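Ribonuclease J (Methanolobus psychrophilus R15, PDB 5HAB) probably degrades RNA exonucleolytically, as a beta-CASP ribonuclease of the metallo-beta-lactamase superfamily, here crystallised with RNA as an engineered mutant. Local coordinates at residues G433-H438 with L456-N461; H427-H432 with E463-E468; I26-V31 with A224-S229; T230-N235 with S439-M444. The protein carries 1 engineered substitution. All coordinates share one frame; numbering follows the deposited sequence.

Interaction 1: residues G433-H438 with L456-N461; sequences GTIQMH and LHLLRN. With SO4 (sulfate ion), chain M; nucleotides of chain D.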
loop_
_atom_site.group_PDB
_atom_site.type_symbol
_atom_site.label_atom_id
_atom_site.label_comp_id
_atom_site.label_asym_id
_atom_site.label_seq_id
_atom_site.Cartn_x
_atom_site.Cartn_y
_atom_site.Cartn_z
ATOM N N GLY B 433 0.054 15.328 16.058
ATOM C CA GLY B 433 -0.371 14.427 15.008
ATOM C C GLY B 433 -1.785 14.645 14.523
ATOM O O GLY B 433 -2.484 15.555 14.976
ATOM N N THR B 434 -2.196 13.803 13.583
ATOM C CA THR B 434 -3.551 13.819 13.058
ATOM C C THR B 434 -4.488 13.140 14.039
ATOM O O THR B 434 -4.041 12.548 15.022
ATOM C CB THR B 434 -3.630 13.108 11.711
ATOM O OG1 THR B 434 -3.159 11.764 11.871
ATOM C CG2 THR B 434 -2.753 13.833 10.675
ATOM N N ILE B 435 -5.787 13.222 13.781
ATOM C CA ILE B 435 -6.744 12.502 14.605
ATOM C C ILE B 435 -6.552 10.985 14.444
ATOM O O ILE B 435 -6.809 10.227 15.376
ATOM C CB ILE B 435 -8.197 12.951 14.301
ATOM C CG1 ILE B 435 -9.176 12.309 15.300
ATOM C CG2 ILE B 435 -8.574 12.675 12.840
ATOM C CD1 ILE B 435 -10.603 12.816 15.175
ATOM N N GLN B 436 -6.059 10.541 13.291
ATOM C CA GLN B 436 -5.777 9.114 13.094
ATOM C C GLN B 436 -4.674 8.598 14.043
ATOM O O GLN B 436 -4.811 7.531 14.686
ATOM C CB GLN B 436 -5.387 8.848 11.633
ATOM C CG GLN B 436 -6.540 8.983 10.623
ATOM C CD GLN B 436 -7.004 10.421 10.377
ATOM O OE1 GLN B 436 -6.257 11.388 10.575
ATOM N NE2 GLN B 436 -8.254 10.563 9.942
ATOM N N MET B 437 -3.591 9.371 14.147
ATOM C CA MET B 437 -2.497 9.039 15.061
ATOM C C MET B 437 -3.015 9.017 16.495
ATOM O O MET B 437 -2.687 8.113 17.277
ATOM C CB MET B 437 -1.339 10.037 14.917
ATOM C CG MET B 437 -0.835 10.200 13.477
ATOM S SD MET B 437 0.513 11.400 13.288
ATOM C CE MET B 437 0.937 11.187 11.565
ATOM N N HIS B 438 -3.848 10.005 16.830
ATOM C CA HIS B 438 -4.441 10.076 18.163
ATOM C C HIS B 438 -5.291 8.829 18.415
ATOM O O HIS B 438 -5.304 8.322 19.519
ATOM C CB HIS B 438 -5.297 11.339 18.344
ATOM C CG HIS B 438 -4.572 12.615 18.052
ATOM N ND1 HIS B 438 -3.207 12.749 18.187
ATOM C CD2 HIS B 438 -5.024 13.814 17.605
ATOM C CE1 HIS B 438 -2.849 13.973 17.845
ATOM N NE2 HIS B 438 -3.933 14.639 17.485
ATOM N N LEU B 456 -8.846 10.174 29.536
ATOM C CA LEU B 456 -8.135 10.183 28.266
ATOM C C LEU B 456 -8.893 11.118 27.340
ATOM O O LEU B 456 -10.101 10.966 27.172
ATOM C CB LEU B 456 -8.052 8.766 27.682
ATOM C CG LEU B 456 -7.575 8.593 26.236
ATOM C CD1 LEU B 456 -6.095 8.917 26.086
ATOM C CD2 LEU B 456 -7.878 7.192 25.732
ATOM N N HIS B 457 -8.207 12.096 26.756
ATOM C CA HIS B 457 -8.922 13.176 26.081
ATOM C C HIS B 457 -8.432 13.483 24.674
ATOM O O HIS B 457 -7.246 13.719 24.436
ATOM C CB HIS B 457 -8.873 14.432 26.948
ATOM C CG HIS B 457 -9.259 14.173 28.367
ATOM N ND1 HIS B 457 -10.568 14.220 28.800
ATOM C CD2 HIS B 457 -8.521 13.797 29.438
ATOM C CE1 HIS B 457 -10.614 13.911 30.083
ATOM N NE2 HIS B 457 -9.386 13.651 30.495
ATOM N N LEU B 458 -9.383 13.489 23.749
ATOM C CA LEU B 458 -9.123 13.788 22.354
ATOM C C LEU B 458 -9.446 15.250 22.065
ATOM O O LEU B 458 -10.612 15.639 22.029
ATOM C CB LEU B 458 -9.950 12.867 21.448
ATOM C CG LEU B 458 -9.864 13.118 19.944
ATOM C CD1 LEU B 458 -8.410 13.130 19.476
ATOM C CD2 LEU B 458 -10.675 12.091 19.175
ATOM N N LEU B 459 -8.407 16.063 21.914
ATOM C CA LEU B 459 -8.571 17.479 21.604
ATOM C C LEU B 459 -8.348 17.804 20.124
ATOM O O LEU B 459 -7.468 17.231 19.473
ATOM C CB LEU B 459 -7.612 18.316 22.457
ATOM C CG LEU B 459 -7.771 18.242 23.974
ATOM C CD1 LEU B 459 -6.899 19.291 24.641
ATOM C CD2 LEU B 459 -9.234 18.435 24.353
ATOM N N ARG B 460 -9.131 18.752 19.615
ATOM C CA ARG B 460 -8.924 19.338 18.293
ATOM C C ARG B 460 -8.306 20.731 18.469
ATOM O O ARG B 460 -8.433 21.323 19.540
ATOM C CB ARG B 460 -10.251 19.427 17.528
ATOM C CG ARG B 460 -11.032 18.116 17.461
ATOM C CD ARG B 460 -10.342 17.113 16.558
ATOM N NE ARG B 460 -10.641 17.352 15.149
ATOM C CZ ARG B 460 -9.811 17.066 14.150
ATOM N NH1 ARG B 460 -8.608 16.560 14.405
ATOM N NH2 ARG B 460 -10.174 17.308 12.898
ATOM N N ASN B 461 -7.651 21.257 17.433
ATOM C CA ASN B 461 -7.109 22.620 17.485
ATOM C C ASN B 461 -8.178 23.610 17.946
ATOM O O ASN B 461 -9.298 23.610 17.432
ATOM C CB ASN B 461 -6.570 23.075 16.116
ATOM C CG ASN B 461 -5.305 22.337 15.687
ATOM O OD1 ASN B 461 -4.524 21.863 16.510
ATOM N ND2 ASN B 461 -5.092 22.265 14.380
HETATM S S SO4 M . -14.020 15.087 27.351
HETATM O O1 SO4 M . -12.728 14.458 27.600
HETATM O O2 SO4 M . -15.015 14.516 28.253
HETATM O O3 SO4 M . -14.418 14.850 25.965
HETATM O O4 SO4 M . -13.916 16.526 27.589
ATOM O OP3 A D 1 12.052 9.693 10.795
ATOM P P A D 1 11.387 10.372 11.933
ATOM O OP1 A D 1 12.420 11.068 12.741
ATOM O OP2 A D 1 10.490 9.393 12.596
ATOM O "O5'" A D 1 10.414 11.462 11.315
ATOM C "C5'" A D 1 10.861 12.391 10.333
ATOM C "C4'" A D 1 9.919 13.565 10.242
ATOM O "O4'" A D 1 8.698 13.129 9.582
ATOM C "C3'" A D 1 9.497 14.143 11.591
ATOM O "O3'" A D 1 9.364 15.560 11.515
ATOM C "C2'" A D 1 8.138 13.495 11.842
ATOM O "O2'" A D 1 7.275 14.249 12.667
ATOM C "C1'" A D 1 7.581 13.347 10.426
ATOM N N9 A D 1 6.689 12.189 10.295
ATOM C C8 A D 1 6.887 10.949 10.860
ATOM N N7 A D 1 5.937 10.082 10.605
ATOM C C5 A D 1 5.043 10.800 9.821
ATOM C C6 A D 1 3.820 10.440 9.226
ATOM N N6 A D 1 3.273 9.223 9.333
ATOM N N1 A D 1 3.173 11.387 8.507
ATOM C C2 A D 1 3.724 12.605 8.402
ATOM N N3 A D 1 4.868 13.063 8.915
ATOM C C4 A D 1 5.489 12.101 9.624
HETATM O O HOH W 1 -6.874 15.670 11.881
#
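I435 and H438, on the first turn of helix 435-447, pack against L458 and R460 of the loop that leads to the last strand. The tight part is apolar. L458 has CG anti to its backbone N (chi1 176°), and its two methyls part to meet two helix residues: CD1 lies 3.8 Å from H438 CB, and CD2 is 4.1 Å from I435 CD1. Both helix side chains cross that of L458 at about a right angle. The H438 ring is fixed by bonds elsewhere: ND1 is hydrogen-bonded to S229 OG and NE2 to Y34 O. R460 bends at chi2 and chi3 to bring its guanidinium over I435, so that CD1 of I435 lies above one face and NH1 of R460 comes within 3.6 Å of I435 CB. The looser side is polar and hydrated. One water accepts from R460 NH1 at 3.2 Å and from I435 N at 3.3 Å, bridging segments that share no direct hydrogen bond, while NH2 of R460 forms a salt bridge with E446 of the second subunit, where L458 also packs on its counterpart. The helix begins with a capping box of T434 and M437, whose bond from M437 N to T434 OG1 is weak. H438 and L459 rest on strand 427-431, and L456 lies on helix 435-447.

Interaction 2: residues H427-H432 with E463-E468; sequences HVIPAH and EELYIE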
loop_
_atom_site.group_PDB
_atom_site.type_symbol
_atom_site.label_atom_id
_atom_site.label_comp_id
_atom_site.label_asym_id
_atom_site.label_seq_id
_atom_site.Cartn_x
_atom_site.Cartn_y
_atom_site.Cartn_z
ATOM N N HIS B 427 -4.664 12.223 33.797
ATOM C CA HIS B 427 -5.292 12.498 32.513
ATOM C C HIS B 427 -4.237 12.441 31.417
ATOM O O HIS B 427 -3.105 12.873 31.625
ATOM C CB HIS B 427 -5.972 13.872 32.506
ATOM C CG HIS B 427 -7.079 14.009 33.502
ATOM N ND1 HIS B 427 -8.388 13.690 33.210
ATOM C CD2 HIS B 427 -7.077 14.453 34.782
ATOM C CE1 HIS B 427 -9.143 13.920 34.270
ATOM N NE2 HIS B 427 -8.373 14.382 35.237
ATOM N N VAL B 428 -4.608 11.925 30.249
ATOM C CA VAL B 428 -3.681 11.874 29.122
ATOM C C VAL B 428 -4.283 12.570 27.915
ATOM O O VAL B 428 -5.468 12.413 27.621
ATOM C CB VAL B 428 -3.296 10.433 28.758
ATOM C CG1 VAL B 428 -2.044 10.436 27.889
ATOM C CG2 VAL B 428 -3.075 9.611 30.000
ATOM N N ILE B 429 -3.458 13.344 27.220
ATOM C CA ILE B 429 -3.891 14.059 26.028
ATOM C C ILE B 429 -2.878 13.814 24.921
ATOM O O ILE B 429 -1.721 14.222 25.041
ATOM C CB ILE B 429 -4.056 15.573 26.292
ATOM C CG1 ILE B 429 -5.058 15.828 27.422
ATOM C CG2 ILE B 429 -4.440 16.316 25.001
ATOM C CD1 ILE B 429 -4.432 15.890 28.808
ATOM N N PRO B 430 -3.302 13.148 23.838
ATOM C CA PRO B 430 -2.369 12.981 22.722
ATOM C C PRO B 430 -2.238 14.243 21.886
ATOM O O PRO B 430 -3.206 14.979 21.715
ATOM C CB PRO B 430 -2.992 11.835 21.908
ATOM C CG PRO B 430 -4.449 11.892 22.230
ATOM C CD PRO B 430 -4.522 12.336 23.673
ATOM N N ALA B 431 -1.039 14.477 21.367
ATOM C CA ALA B 431 -0.729 15.684 20.612
ATOM C C ALA B 431 0.243 15.352 19.479
ATOM O O ALA B 431 0.608 14.190 19.301
ATOM C CB ALA B 431 -0.138 16.737 21.529
ATOM N N HIS B 432 0.671 16.370 18.736
ATOM C CA HIS B 432 1.661 16.200 17.664
ATOM C C HIS B 432 1.238 15.162 16.631
ATOM O O HIS B 432 1.984 14.226 16.347
ATOM C CB HIS B 432 3.029 15.795 18.230
ATOM C CG HIS B 432 3.826 16.932 18.789
ATOM N ND1 HIS B 432 3.273 17.916 19.580
ATOM C CD2 HIS B 432 5.141 17.238 18.672
ATOM C CE1 HIS B 432 4.212 18.782 19.924
ATOM N NE2 HIS B 432 5.356 18.390 19.389
ATOM N N GLU B 463 -9.353 23.858 21.042
ATOM C CA GLU B 463 -10.159 23.322 22.132
ATOM C C GLU B 463 -9.411 23.394 23.460
ATOM O O GLU B 463 -8.187 23.261 23.509
ATOM C CB GLU B 463 -10.562 21.875 21.831
ATOM C CG GLU B 463 -11.641 21.329 22.752
ATOM C CD GLU B 463 -12.101 19.936 22.368
ATOM O OE1 GLU B 463 -11.509 19.332 21.440
ATOM O OE2 GLU B 463 -13.063 19.446 22.999
ATOM N N GLU B 464 -10.159 23.653 24.528
ATOM C CA GLU B 464 -9.610 23.693 25.880
ATOM C C GLU B 464 -10.216 22.628 26.796
ATOM O O GLU B 464 -11.434 22.519 26.929
ATOM C CB GLU B 464 -9.807 25.083 26.496
ATOM C CG GLU B 464 -9.443 25.170 27.982
ATOM C CD GLU B 464 -9.246 26.607 28.459
ATOM O OE1 GLU B 464 -9.677 27.544 27.749
ATOM O OE2 GLU B 464 -8.670 26.798 29.553
ATOM N N LEU B 465 -9.354 21.820 27.395
ATOM C CA LEU B 465 -9.771 20.860 28.401
ATOM C C LEU B 465 -9.636 21.535 29.758
ATOM O O LEU B 465 -8.562 22.024 30.106
ATOM C CB LEU B 465 -8.915 19.597 28.343
ATOM C CG LEU B 465 -9.132 18.576 29.456
ATOM C CD1 LEU B 465 -10.453 17.845 29.266
ATOM C CD2 LEU B 465 -7.964 17.600 29.518
ATOM N N TYR B 466 -10.725 21.584 30.515
ATOM C CA TYR B 466 -10.681 22.174 31.847
ATOM C C TYR B 466 -10.582 21.059 32.873
ATOM O O TYR B 466 -11.387 20.139 32.853
ATOM C CB TYR B 466 -11.927 23.015 32.117
ATOM C CG TYR B 466 -12.130 24.192 31.186
ATOM C CD1 TYR B 466 -12.595 23.994 29.891
ATOM C CD2 TYR B 466 -11.881 25.496 31.600
ATOM C CE1 TYR B 466 -12.803 25.053 29.029
ATOM C CE2 TYR B 466 -12.088 26.571 30.737
ATOM C CZ TYR B 466 -12.549 26.338 29.452
ATOM O OH TYR B 466 -12.760 27.381 28.577
ATOM N N ILE B 467 -9.602 21.138 33.763
ATOM C CA ILE B 467 -9.455 20.179 34.850
ATOM C C ILE B 467 -9.481 20.899 36.193
ATOM O O ILE B 467 -8.667 21.781 36.431
ATOM C CB ILE B 467 -8.164 19.367 34.713
ATOM C CG1 ILE B 467 -8.135 18.625 33.377
ATOM C CG2 ILE B 467 -8.029 18.387 35.875
ATOM C CD1 ILE B 467 -6.830 17.914 33.129
ATOM N N GLU B 468 -10.406 20.532 37.071
ATOM C CA GLU B 468 -10.421 21.103 38.410
ATOM C C GLU B 468 -9.794 20.122 39.388
ATOM O O GLU B 468 -10.427 19.133 39.751
ATOM C CB GLU B 468 -11.846 21.425 38.861
ATOM C CG GLU B 468 -12.922 21.289 37.793
ATOM C CD GLU B 468 -13.127 22.570 37.014
ATOM O OE1 GLU B 468 -12.767 23.645 37.538
ATOM O OE2 GLU B 468 -13.699 22.512 35.904
#
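H427 and I467 meet between the two beta-sheets of the metallo-beta-lactamase alpha-beta/beta-alpha sandwich, each from an outermost strand within the chain: 427-431 in one sheet, 464-469 in the other. Their side chains come from opposite directions. I467 sends its CD1 methyl over one face of the H427 imidazole, a CH-pi contact with the carbon 4.1 Å from the ring centroid and 26° off the ring normal. This puts CD1 nearest to CD2 of H427, at 3.8 Å, and CG2 of I467 comes within 4.1 Å of NE2 of H427. The ring's rotation is further restrained through ND1, which is hydrogen-bonded to NE2 of H457, and the two imidazoles also touch with their planes about 35° apart. Two residues along each strand, I429 and L465 cross obliquely. L465 carries CG anti to the backbone N (chi1 173°) and presents a single methyl, CD2, to the CG1-CD1 arm of I429. No hydrogen bond links the segments, as befits strands in separate sheets. I28 of strand 24-32 and A224 of strand 222-228 extend the same apolar layer, touching L465 and I429 respectively. The CD2 methyl of L465 is 4.0 Å from both CG1 and CD1 of I429.

Interaction 3: residues I26-V31 with A224-S229; sequences IGIIAV and ALITES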
loop_
_atom_site.group_PDB
_atom_site.type_symbol
_atom_site.label_atom_id
_atom_site.label_comp_id
_atom_site.label_asym_id
_atom_site.label_seq_id
_atom_site.Cartn_x
_atom_site.Cartn_y
_atom_site.Cartn_z
ATOM N N ILE B 26 -6.798 23.854 35.991
ATOM C CA ILE B 26 -5.857 23.577 34.913
ATOM C C ILE B 26 -6.555 23.666 33.560
ATOM O O ILE B 26 -7.622 23.107 33.375
ATOM C CB ILE B 26 -5.216 22.177 35.093
ATOM C CG1 ILE B 26 -4.510 22.069 36.446
ATOM C CG2 ILE B 26 -4.259 21.862 33.947
ATOM C CD1 ILE B 26 -3.237 22.877 36.534
ATOM N N GLY B 27 -5.956 24.372 32.613
ATOM C CA GLY B 27 -6.455 24.368 31.255
ATOM C C GLY B 27 -5.434 23.768 30.310
ATOM O O GLY B 27 -4.270 24.162 30.321
ATOM N N ILE B 28 -5.863 22.811 29.495
ATOM C CA ILE B 28 -5.004 22.259 28.458
ATOM C C ILE B 28 -5.577 22.761 27.148
ATOM O O ILE B 28 -6.621 22.297 26.707
ATOM C CB ILE B 28 -4.945 20.716 28.471
ATOM C CG1 ILE B 28 -4.626 20.169 29.867
ATOM C CG2 ILE B 28 -3.923 20.227 27.445
ATOM C CD1 ILE B 28 -3.261 20.537 30.384
ATOM N N ILE B 29 -4.901 23.725 26.538
ATOM C CA ILE B 29 -5.388 24.356 25.318
ATOM C C ILE B 29 -4.590 23.871 24.116
ATOM O O ILE B 29 -3.372 24.042 24.053
ATOM C CB ILE B 29 -5.343 25.894 25.420
ATOM C CG1 ILE B 29 -6.163 26.379 26.621
ATOM C CG2 ILE B 29 -5.880 26.519 24.146
ATOM C CD1 ILE B 29 -5.351 26.578 27.884
ATOM N N ALA B 30 -5.290 23.253 23.171
ATOM C CA ALA B 30 -4.683 22.792 21.931
ATOM C C ALA B 30 -4.730 23.903 20.887
ATOM O O ALA B 30 -5.811 24.298 20.456
ATOM C CB ALA B 30 -5.405 21.543 21.426
ATOM N N VAL B 31 -3.572 24.412 20.476
ATOM C CA VAL B 31 -3.568 25.550 19.566
ATOM C C VAL B 31 -3.252 25.107 18.145
ATOM O O VAL B 31 -3.983 25.428 17.205
ATOM C CB VAL B 31 -2.586 26.632 20.031
ATOM C CG1 VAL B 31 -2.713 27.861 19.150
ATOM C CG2 VAL B 31 -2.868 26.986 21.479
ATOM N N ALA B 224 -1.803 15.680 34.475
ATOM C CA ALA B 224 -2.052 15.488 33.056
ATOM C C ALA B 224 -0.751 15.283 32.298
ATOM O O ALA B 224 0.274 15.896 32.605
ATOM C CB ALA B 224 -2.818 16.677 32.481
ATOM N N LEU B 225 -0.799 14.386 31.325
ATOM C CA LEU B 225 0.310 14.173 30.414
ATOM C C LEU B 225 -0.125 14.571 29.012
ATOM O O LEU B 225 -1.146 14.093 28.510
ATOM C CB LEU B 225 0.772 12.710 30.444
ATOM C CG LEU B 225 1.743 12.268 29.345
ATOM C CD1 LEU B 225 3.047 13.044 29.422
ATOM C CD2 LEU B 225 2.014 10.769 29.417
ATOM N N ILE B 226 0.626 15.486 28.410
ATOM C CA ILE B 226 0.475 15.794 26.999
ATOM C C ILE B 226 1.638 15.113 26.315
ATOM O O ILE B 226 2.793 15.414 26.610
ATOM C CB ILE B 226 0.466 17.306 26.719
ATOM C CG1 ILE B 226 -0.740 17.977 27.383
ATOM C CG2 ILE B 226 0.516 17.582 25.213
ATOM C CD1 ILE B 226 -0.442 18.573 28.745
ATOM N N THR B 227 1.348 14.178 25.420
ATOM C CA THR B 227 2.418 13.421 24.788
ATOM C C THR B 227 2.077 13.186 23.321
ATOM O O THR B 227 0.910 13.184 22.934
ATOM C CB THR B 227 2.682 12.085 25.528
ATOM O OG1 THR B 227 3.877 11.478 25.027
ATOM C CG2 THR B 227 1.519 11.117 25.373
ATOM N N GLU B 228 3.112 13.034 22.503
ATOM C CA GLU B 228 2.945 12.851 21.066
ATOM C C GLU B 228 2.277 11.515 20.743
ATOM O O GLU B 228 2.427 10.546 21.478
ATOM C CB GLU B 228 4.303 12.943 20.365
ATOM C CG GLU B 228 5.255 11.812 20.743
ATOM C CD GLU B 228 6.382 11.633 19.744
ATOM O OE1 GLU B 228 7.202 12.557 19.606
ATOM O OE2 GLU B 228 6.446 10.570 19.092
ATOM N N SER B 229 1.527 11.472 19.650
ATOM C CA SER B 229 0.940 10.219 19.196
ATOM C C SER B 229 1.561 9.782 17.871
ATOM O O SER B 229 1.163 8.770 17.308
ATOM C CB SER B 229 -0.569 10.364 19.037
ATOM O OG SER B 229 -0.870 11.261 17.988
#
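I28 and I226 reach toward each other tip to tip across the interface of two sheets, and the contact is wholly apolar. In each isoleucine CG1 is anti to the carbonyl carbon (chi1 -51° for I28, -64° for I226), which leaves CG2 anti to the backbone N. The closest methyls are I28 CD1 and I226 CD1, at 3.8 Å. Beside them the gamma branch of I28 joins in, its CG2 lying 3.9 Å from CG1 of I226, so each chain is met at more than one carbon. A224, two residues earlier on the same strand, adds a lighter touch: its CB is 4.4 Å from I28 CD1. Hydrogen bonding across the pair is absent; the backbones instead bond within their own sheets, I28 with L465 on one side and L225 with H427 and I429 on the other. The apolar layer widens through I44, which touches both isoleucines, and through V191 and Y193, which lie against I226. All three contacting residues are buried. Strand 24-32 belongs to the seven-stranded mixed sheet and strand 222-228 to the six-stranded one, and isoleucines meeting end to end between them form part of the hydrophobic core of the metallo-beta-lactamase sandwich.

Interaction 4: residues T230-N235 with S439-M444; sequences TNAGRN and SEYIQM. With SO4 (sulfate ion), chain K.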
loop_
_atom_site.group_PDB
_atom_site.type_symbol
_atom_site.label_atom_id
_atom_site.label_comp_id
_atom_site.label_asym_id
_atom_site.label_seq_id
_atom_site.Cartn_x
_atom_site.Cartn_y
_atom_site.Cartn_z
ATOM N N THR B 230 2.544 10.553 17.405
ATOM C CA THR B 230 3.128 10.437 16.066
ATOM C C THR B 230 3.430 9.015 15.587
ATOM O O THR B 230 3.053 8.645 14.479
ATOM C CB THR B 230 4.444 11.250 15.983
ATOM O OG1 THR B 230 4.230 12.562 16.515
ATOM C CG2 THR B 230 4.918 11.370 14.544
ATOM N N ASN B 231 4.097 8.221 16.419
ATOM C CA ASN B 231 4.451 6.856 16.042
ATOM C C ASN B 231 3.876 5.874 17.045
ATOM O O ASN B 231 4.378 4.760 17.184
ATOM C CB ASN B 231 5.975 6.674 15.972
ATOM C CG ASN B 231 6.568 7.169 14.669
ATOM O OD1 ASN B 231 5.849 7.549 13.746
ATOM N ND2 ASN B 231 7.892 7.172 14.591
ATOM N N ALA B 232 2.824 6.288 17.746
ATOM C CA ALA B 232 2.155 5.418 18.711
ATOM C C ALA B 232 1.566 4.190 18.024
ATOM O O ALA B 232 1.318 3.167 18.662
ATOM C CB ALA B 232 1.071 6.178 19.452
ATOM N N GLY B 233 1.322 4.311 16.725
ATOM C CA GLY B 233 0.829 3.205 15.933
ATOM C C GLY B 233 1.897 2.186 15.585
ATOM O O GLY B 233 1.576 1.044 15.262
ATOM N N ARG B 234 3.165 2.590 15.653
ATOM C CA ARG B 234 4.261 1.692 15.299
ATOM C C ARG B 234 4.548 0.723 16.432
ATOM O O ARG B 234 4.622 1.093 17.604
ATOM C CB ARG B 234 5.525 2.474 14.928
ATOM C CG ARG B 234 5.367 3.277 13.648
ATOM C CD ARG B 234 6.663 3.917 13.179
ATOM N NE ARG B 234 6.480 4.533 11.867
ATOM C CZ ARG B 234 7.402 5.246 11.229
ATOM N NH1 ARG B 234 8.591 5.451 11.780
ATOM N NH2 ARG B 234 7.129 5.763 10.037
ATOM N N ASN B 235 4.693 -0.536 16.050
ATOM C CA ASN B 235 4.830 -1.630 16.990
ATOM C C ASN B 235 6.216 -1.679 17.634
ATOM O O ASN B 235 7.223 -1.387 16.990
ATOM C CB ASN B 235 4.520 -2.942 16.264
ATOM C CG ASN B 235 4.851 -4.153 17.087
ATOM O OD1 ASN B 235 6.018 -4.513 17.238
ATOM N ND2 ASN B 235 3.822 -4.797 17.631
ATOM N N SER B 439 -5.987 8.337 17.392
ATOM C CA SER B 439 -6.768 7.101 17.512
ATOM C C SER B 439 -5.884 5.923 17.899
ATOM O O SER B 439 -6.252 5.100 18.767
ATOM C CB SER B 439 -7.495 6.789 16.202
ATOM O OG SER B 439 -8.380 7.839 15.857
ATOM N N GLU B 440 -4.709 5.852 17.269
ATOM C CA GLU B 440 -3.744 4.810 17.638
ATOM C C GLU B 440 -3.407 4.935 19.125
ATOM O O GLU B 440 -3.492 3.952 19.907
ATOM C CB GLU B 440 -2.451 4.928 16.823
ATOM C CG GLU B 440 -2.628 5.144 15.326
ATOM C CD GLU B 440 -2.914 3.871 14.567
ATOM O OE1 GLU B 440 -2.843 2.780 15.174
ATOM O OE2 GLU B 440 -3.195 3.967 13.353
ATOM N N TYR B 441 -3.046 6.161 19.515
ATOM C CA TYR B 441 -2.633 6.397 20.892
ATOM C C TYR B 441 -3.745 5.999 21.854
ATOM O O TYR B 441 -3.488 5.383 22.886
ATOM C CB TYR B 441 -2.242 7.865 21.147
ATOM C CG TYR B 441 -1.683 8.018 22.541
ATOM C CD1 TYR B 441 -2.521 8.221 23.635
ATOM C CD2 TYR B 441 -0.322 7.890 22.773
ATOM C CE1 TYR B 441 -2.012 8.314 24.919
ATOM C CE2 TYR B 441 0.199 8.002 24.050
ATOM C CZ TYR B 441 -0.653 8.207 25.119
ATOM O OH TYR B 441 -0.141 8.298 26.390
ATOM N N ILE B 442 -4.975 6.355 21.497
ATOM C CA ILE B 442 -6.149 6.113 22.325
ATOM C C ILE B 442 -6.312 4.627 22.582
ATOM O O ILE B 442 -6.593 4.219 23.710
ATOM C CB ILE B 442 -7.416 6.699 21.661
ATOM C CG1 ILE B 442 -7.468 8.219 21.836
ATOM C CG2 ILE B 442 -8.683 6.029 22.203
ATOM C CD1 ILE B 442 -8.488 8.893 20.952
ATOM N N GLN B 443 -6.130 3.812 21.543
ATOM C CA GLN B 443 -6.269 2.363 21.740
ATOM C C GLN B 443 -5.185 1.826 22.684
ATOM O O GLN B 443 -5.473 1.042 23.618
ATOM C CB GLN B 443 -6.245 1.632 20.397
ATOM C CG GLN B 443 -7.499 1.927 19.574
ATOM C CD GLN B 443 -7.525 1.225 18.234
ATOM O OE1 GLN B 443 -6.601 1.349 17.429
ATOM N NE2 GLN B 443 -8.600 0.480 17.985
ATOM N N MET B 444 -3.948 2.269 22.465
ATOM C CA MET B 444 -2.881 1.907 23.403
ATOM C C MET B 444 -3.206 2.306 24.859
ATOM O O MET B 444 -3.055 1.504 25.780
ATOM C CB MET B 444 -1.558 2.541 22.966
ATOM C CG MET B 444 -0.348 2.141 23.802
ATOM S SD MET B 444 -0.166 3.066 25.349
ATOM C CE MET B 444 -0.088 4.746 24.736
HETATM S S SO4 K . 0.403 -3.766 14.707
HETATM O O1 SO4 K . 0.535 -4.552 13.484
HETATM O O2 SO4 K . 0.859 -4.555 15.851
HETATM O O3 SO4 K . 1.214 -2.558 14.590
HETATM O O4 SO4 K . -0.998 -3.396 14.898
#
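The type I beta turn N231-R234, in the loop after strand 222-228, sets its corner residues A232 and G233 against helix 435-447. R234 N closes the turn on N231 O at 2.9 Å. A232 points its methyl at the helix, where CB lies 4.0 Å from both CA and CD2 of Y441. The methyl meets the phenol at the edge, near the ring plane. Y441 swings its ring away from its own backbone N (chi1 -174°), bringing the CB-CD2 side alongside A232. Over one ring face sits CE of M444, and H416 makes an edge-to-face contact with the same ring. G233 meets E440. That glutamate bends at chi2 (-81°) so that its chain lies alongside the glycine: CB and OE1 of E440 are each 3.8 Å from G233 CA. Beyond the turn, N235 ND2 gives a weak bond of 3.5 Å to O2 of a sulfate also held by R413 of the same chain and by K395 of the third subunit; OD1 of N235 accepts from D403 N of that subunit. T230 and N231, at the other end, touch the bound RNA. With no hydrogen bond between loop and helix, their fit rests on van der Waals contact, while the polar bonds of N235 run to the sulfate and the third subunit.

Overall arrangement
Interactions 2 and 3 have centres only 4 Å apart and share both sheets: strands 464-469 and 24-32 are neighbours in one, 427-431 and 222-228 in the other, where I429 N bonds to L225 O at 2.8 Å. The centre of interaction 1 lies 10 Å from each of theirs, joined to interaction 2 by H457 N to V428 O (2.9 Å) and to interaction 3 by H438 ND1 to S229 OG (2.8 Å). Interaction 4 uses the same helix as interaction 1, and its T230 OG1 hydrogen-bonds H432 O of interaction 2 at 2.8 Å. RNA approaches this side: M437 CE of interaction 1 is 3.8 Å from N6 of the first adenosine nucleotide, and interaction 4 comes about 4 Å from the RNA at nearest atoms.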